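Side-chain contacts in mRNA interferase (Mycobacterium tuberculosis, PDB 6L2A), which probably acts as the toxin of a type II toxin-antitoxin system, a MazF-family endonuclease that cleaves RNA: residues A108-D111 / E112-L116; R88-T92 / A93-R97. The protein carries 6 engineered substitutions. All blocks are in the same frame, centred on the assembly; numbering follows the deposited sequence.

Contact 1: residues A108-D111 / E112-L116; sequences AQLD and EALKL
In helix 104-117, the last helix of this MazF-family fold, Leu110 and Leu114 meet one turn apart on the buried side. CG of Leu110 lies 4.2 Å from CD1 of Leu114, the two side chains crossing at a slant. CG of Leu110 stands anti to its own nitrogen (chi1 -172°), whereas CG of Leu114 lies beside its nitrogen (chi1 -73°) and, at 3.2 Å, against the carbonyl O of Leu110. That same oxygen accepts the N-H of Leu114, so it takes the hydrogen bond and the close approach of Leu114 CG together. Leu110 CD1 also comes within 4.4 Å of Ala113 CB. As usual in an alpha-helix, each carbonyl from Ala108 to Asp111 receives the N-H four residues on, the Gln109 O to Ala113 N bond measuring 2.9 Å.

The helix is amphipathic here. Val67 of strand 66-69 packs against Leu110 and Ala113, and Leu120 of the second subunit packs on Asp111, Leu114 and Lys115, which places this turn at the dimer interface. On the more open side, Glu112 and Lys115 form an i, i+3 salt bridge, Lys115 NZ to Glu112 OE2 at 3.3 Å. Both side chains bend to make it, that of Lys115 after its CG has passed 3.2 Å from the carbonyl O of Asp111. A water donates to Ala108 O at 3.0 Å and, weakly, to Glu112 OE2, linking the carboxylate to the preceding turn. Asp111 turns elsewhere: its OD1 makes a salt bridge with Arg8, tying the helix to the segment that leads into strand 10-14.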
loop_
_atom_site.group_PDB
_atom_site.type_symbol
_atom_site.label_atom_id
_atom_site.label_comp_id
_atom_site.label_asym_id
_atom_site.label_seq_id
_atom_site.Cartn_x
_atom_site.Cartn_y
_atom_site.Cartn_z
ATOM N N ALA A 108 -15.753 3.977 2.913
ATOM C CA ALA A 108 -15.874 4.719 1.663
ATOM C C ALA A 108 -14.951 5.932 1.658
ATOM O O ALA A 108 -14.332 6.249 0.635
ATOM C CB ALA A 108 -17.326 5.143 1.436
ATOM N N GLN A 109 -14.847 6.624 2.796
ATOM C CA GLN A 109 -13.880 7.709 2.913
ATOM C C GLN A 109 -12.455 7.193 2.749
ATOM O O GLN A 109 -11.628 7.834 2.091
ATOM C CB GLN A 109 -14.038 8.414 4.259
ATOM C CG GLN A 109 -15.154 9.444 4.303
ATOM C CD GLN A 109 -15.192 10.190 5.621
ATOM O OE1 GLN A 109 -15.059 11.415 5.661
ATOM N NE2 GLN A 109 -15.371 9.453 6.712
ATOM N N LEU A 110 -12.151 6.037 3.343
ATOM C CA LEU A 110 -10.818 5.464 3.192
ATOM C C LEU A 110 -10.546 5.056 1.751
ATOM O O LEU A 110 -9.406 5.163 1.287
ATOM C CB LEU A 110 -10.647 4.271 4.133
ATOM C CG LEU A 110 -9.251 3.658 4.237
ATOM C CD1 LEU A 110 -8.190 4.735 4.450
ATOM C CD2 LEU A 110 -9.227 2.655 5.377
ATOM N N ASP A 111 -11.570 4.594 1.027
ATOM C CA ASP A 111 -11.397 4.327 -0.397
ATOM C C ASP A 111 -10.947 5.580 -1.138
ATOM O O ASP A 111 -10.042 5.523 -1.979
ATOM C CB ASP A 111 -12.693 3.795 -1.011
ATOM C CG ASP A 111 -13.082 2.430 -0.480
ATOM O OD1 ASP A 111 -12.239 1.763 0.158
ATOM O OD2 ASP A 111 -14.236 2.016 -0.717
ATOM N N GLU A 112 -11.567 6.724 -0.835
ATOM C CA GLU A 112 -11.195 7.966 -1.505
ATOM C C GLU A 112 -9.796 8.415 -1.104
ATOM O O GLU A 112 -9.035 8.913 -1.943
ATOM C CB GLU A 112 -12.222 9.055 -1.197
ATOM C CG GLU A 112 -13.566 8.832 -1.862
ATOM C CD GLU A 112 -13.469 8.863 -3.374
ATOM O OE1 GLU A 112 -12.931 9.851 -3.915
ATOM O OE2 GLU A 112 -13.929 7.899 -4.020
ATOM N N ALA A 113 -9.438 8.249 0.172
ATOM C CA ALA A 113 -8.098 8.614 0.618
ATOM C C ALA A 113 -7.041 7.735 -0.040
ATOM O O ALA A 113 -5.954 8.211 -0.390
ATOM C CB ALA A 113 -8.006 8.518 2.140
ATOM N N LEU A 114 -7.344 6.448 -0.217
ATOM C CA LEU A 114 -6.410 5.558 -0.899
ATOM C C LEU A 114 -6.254 5.939 -2.364
ATOM O O LEU A 114 -5.135 5.954 -2.891
ATOM C CB LEU A 114 -6.879 4.109 -0.764
ATOM C CG LEU A 114 -6.709 3.479 0.618
ATOM C CD1 LEU A 114 -7.524 2.198 0.723
ATOM C CD2 LEU A 114 -5.240 3.207 0.896
ATOM N N LYS A 115 -7.364 6.244 -3.042
ATOM C CA LYS A 115 -7.281 6.652 -4.442
ATOM C C LYS A 115 -6.505 7.953 -4.591
ATOM O O LYS A 115 -5.703 8.104 -5.521
ATOM C CB LYS A 115 -8.683 6.789 -5.036
ATOM C CG LYS A 115 -9.442 5.477 -5.125
ATOM C CD LYS A 115 -10.620 5.591 -6.067
ATOM C CE LYS A 115 -11.489 6.776 -5.698
ATOM N NZ LYS A 115 -12.384 7.172 -6.818
ATOM N N LEU A 116 -6.725 8.903 -3.680
ATOM C CA LEU A 116 -5.968 10.150 -3.711
ATOM C C LEU A 116 -4.480 9.895 -3.503
ATOM O O LEU A 116 -3.640 10.395 -4.261
ATOM C CB LEU A 116 -6.497 11.111 -2.645
ATOM C CG LEU A 116 -5.682 12.395 -2.478
ATOM C CD1 LEU A 116 -5.918 13.349 -3.641
ATOM C CD2 LEU A 116 -5.993 13.064 -1.150
HETATM O O HOH W 1 -15.947 6.077 -1.918
#

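Contact 2: residues R88-T92 / A93-R97; sequences RSIAT and AALLR. Engineered in segment 93-97: Ala93 (natural residue Glu), Ala94 (natural residue Arg).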
loop_
_atom_site.group_PDB
_atom_site.type_symbol
_atom_site.label_atom_id
_atom_site.label_comp_id
_atom_site.label_asym_id
_atom_site.label_seq_id
_atom_site.Cartn_x
_atom_site.Cartn_y
_atom_site.Cartn_z
ATOM N N ARG A 88 0.828 -0.529 4.240
ATOM C CA ARG A 88 1.820 -1.596 4.225
ATOM C C ARG A 88 1.142 -2.929 3.956
ATOM O O ARG A 88 -0.043 -3.118 4.241
ATOM C CB ARG A 88 2.588 -1.729 5.550
ATOM C CG ARG A 88 2.718 -0.479 6.387
ATOM C CD ARG A 88 4.005 0.262 6.083
ATOM N NE ARG A 88 4.382 1.140 7.186
ATOM C CZ ARG A 88 5.045 0.733 8.263
ATOM N NH1 ARG A 88 5.350 1.595 9.223
ATOM N NH2 ARG A 88 5.405 -0.539 8.381
ATOM N N SER A 89 1.925 -3.863 3.428
ATOM C CA SER A 89 1.526 -5.258 3.316
ATOM C C SER A 89 2.283 -6.068 4.356
ATOM O O SER A 89 3.500 -5.918 4.501
ATOM C CB SER A 89 1.791 -5.806 1.912
ATOM O OG SER A 89 0.946 -5.177 0.964
ATOM N N ILE A 90 1.558 -6.913 5.086
ATOM C CA ILE A 90 2.130 -7.702 6.164
ATOM C C ILE A 90 1.731 -9.155 5.971
ATOM O O ILE A 90 0.763 -9.473 5.278
ATOM C CB ILE A 90 1.678 -7.205 7.554
ATOM C CG1 ILE A 90 0.153 -7.245 7.655
ATOM C CG2 ILE A 90 2.191 -5.797 7.812
ATOM C CD1 ILE A 90 -0.380 -6.940 9.047
ATOM N N ALA A 91 2.498 -10.041 6.596
ATOM C CA ALA A 91 2.115 -11.440 6.658
ATOM C C ALA A 91 0.933 -11.613 7.602
ATOM O O ALA A 91 0.768 -10.863 8.568
ATOM C CB ALA A 91 3.291 -12.298 7.125
ATOM N N THR A 92 0.095 -12.613 7.313
ATOM C CA THR A 92 -0.987 -12.936 8.239
ATOM C C THR A 92 -0.442 -13.298 9.612
ATOM O O THR A 92 -1.120 -13.089 10.625
ATOM C CB THR A 92 -1.842 -14.081 7.695
ATOM O OG1 THR A 92 -1.027 -15.245 7.511
ATOM C CG2 THR A 92 -2.477 -13.694 6.372
ATOM N N ALA A 93 0.783 -13.826 9.667
ATOM C CA ALA A 93 1.429 -14.097 10.945
ATOM C C ALA A 93 1.651 -12.829 11.757
ATOM O O ALA A 93 1.891 -12.915 12.966
ATOM C CB ALA A 93 2.759 -14.817 10.716
ATOM N N ALA A 94 1.575 -11.658 11.127
ATOM C CA ALA A 94 1.684 -10.396 11.845
ATOM C C ALA A 94 0.342 -9.883 12.347
ATOM O O ALA A 94 0.316 -8.894 13.086
ATOM C CB ALA A 94 2.341 -9.333 10.958
ATOM N N LEU A 95 -0.763 -10.515 11.957
ATOM C CA LEU A 95 -2.070 -10.194 12.519
ATOM C C LEU A 95 -2.152 -10.769 13.926
ATOM O O LEU A 95 -2.038 -11.987 14.111
ATOM C CB LEU A 95 -3.188 -10.757 11.644
ATOM C CG LEU A 95 -3.612 -9.974 10.403
ATOM C CD1 LEU A 95 -4.786 -10.668 9.729
ATOM C CD2 LEU A 95 -3.976 -8.547 10.765
ATOM N N LEU A 96 -2.346 -9.901 14.918
ATOM C CA LEU A 96 -2.322 -10.316 16.317
ATOM C C LEU A 96 -3.724 -10.564 16.863
ATOM O O LEU A 96 -4.033 -11.676 17.301
ATOM C CB LEU A 96 -1.581 -9.267 17.155
ATOM C CG LEU A 96 -0.147 -9.020 16.671
ATOM C CD1 LEU A 96 0.517 -7.861 17.393
ATOM C CD2 LEU A 96 0.691 -10.275 16.792
ATOM N N ARG A 97 -4.592 -9.553 16.823
ATOM C CA ARG A 97 -5.942 -9.704 17.345
ATOM C C ARG A 97 -6.838 -8.657 16.702
ATOM O O ARG A 97 -6.365 -7.566 16.365
ATOM C CB ARG A 97 -5.966 -9.562 18.877
ATOM C CG ARG A 97 -5.808 -8.134 19.364
ATOM C CD ARG A 97 -5.444 -8.063 20.838
ATOM N NE ARG A 97 -4.726 -6.828 21.139
ATOM C CZ ARG A 97 -5.317 -5.662 21.384
ATOM N NH1 ARG A 97 -6.641 -5.571 21.371
ATOM N NH2 ARG A 97 -4.584 -4.588 21.643
#
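Ile90 and Ala94 meet through their side chains across a tight bend, and the methyl of Ala94, an engineered residue (Arg in nature), is touched twice by the isoleucine. Ile90 CB and Ile90 CD1 each lie 4.1 Å from Ala94 CB. With CG1 set between the backbone nitrogen and the carbonyl carbon (chi1 58°), the longer branch runs on to bring CD1 to 4.3 Å from CD2 of Leu95. Ala91 CB and the CB of Ala93, also engineered (Glu in nature), are looser neighbours at 4.4 Å.

Two short-range backbone bonds hold the bend. Ala94 N donates to Ala91 O at 2.8 Å, and Leu95 N to Thr92 O at 2.9 Å. Both donors stand well above the carbonyl plane, by 59° and 63°, as befits i, i+3 bonds of a 3-10 turn. The Ala94 methyl is pressed to 3.2 Å from Ala91 O, the oxygen its own N-H uses.

This single 3-10 turn connects strand 88-91 to strand 95-101 in the SH3-like barrel of the MazF family. The flanking strands do not pair: Ile90 bonds through its backbone with Ile50 of strand 49-56, while Leu96 bonds with Gln13 of strand 10-14, where Leu96 and Arg97 form a classic beta bulge. Farther out, Val14 touches Ile90 and Leu95, and Thr92 and Leu95 are buried against Met6. Toward the start of strand 88-91, Ser89 OG hydrogen-bonds with Thr51 OG1 and with carbonyls of Glu85 and Ile87 of the second subunit, which must share its one proton.

Overall arrangement
Contact 2 comes first along the chain and contact 1 follows: strand 95-101, which starts within residues 93-97, is followed by helix 104-117, which carries all of 108-116. Their centres are about 22 Å apart, on opposite sides of the chain's centre, and their nearest atoms stay about 8 Å from each other, so the two do not touch. One is a turn between strands of the antiparallel sheet; the other is a helix lying against strand 66-69 of that same sheet. Both reach the second subunit, contact 2 from a strand and contact 1 from a helix, so the dimer draws on strand and helix alike.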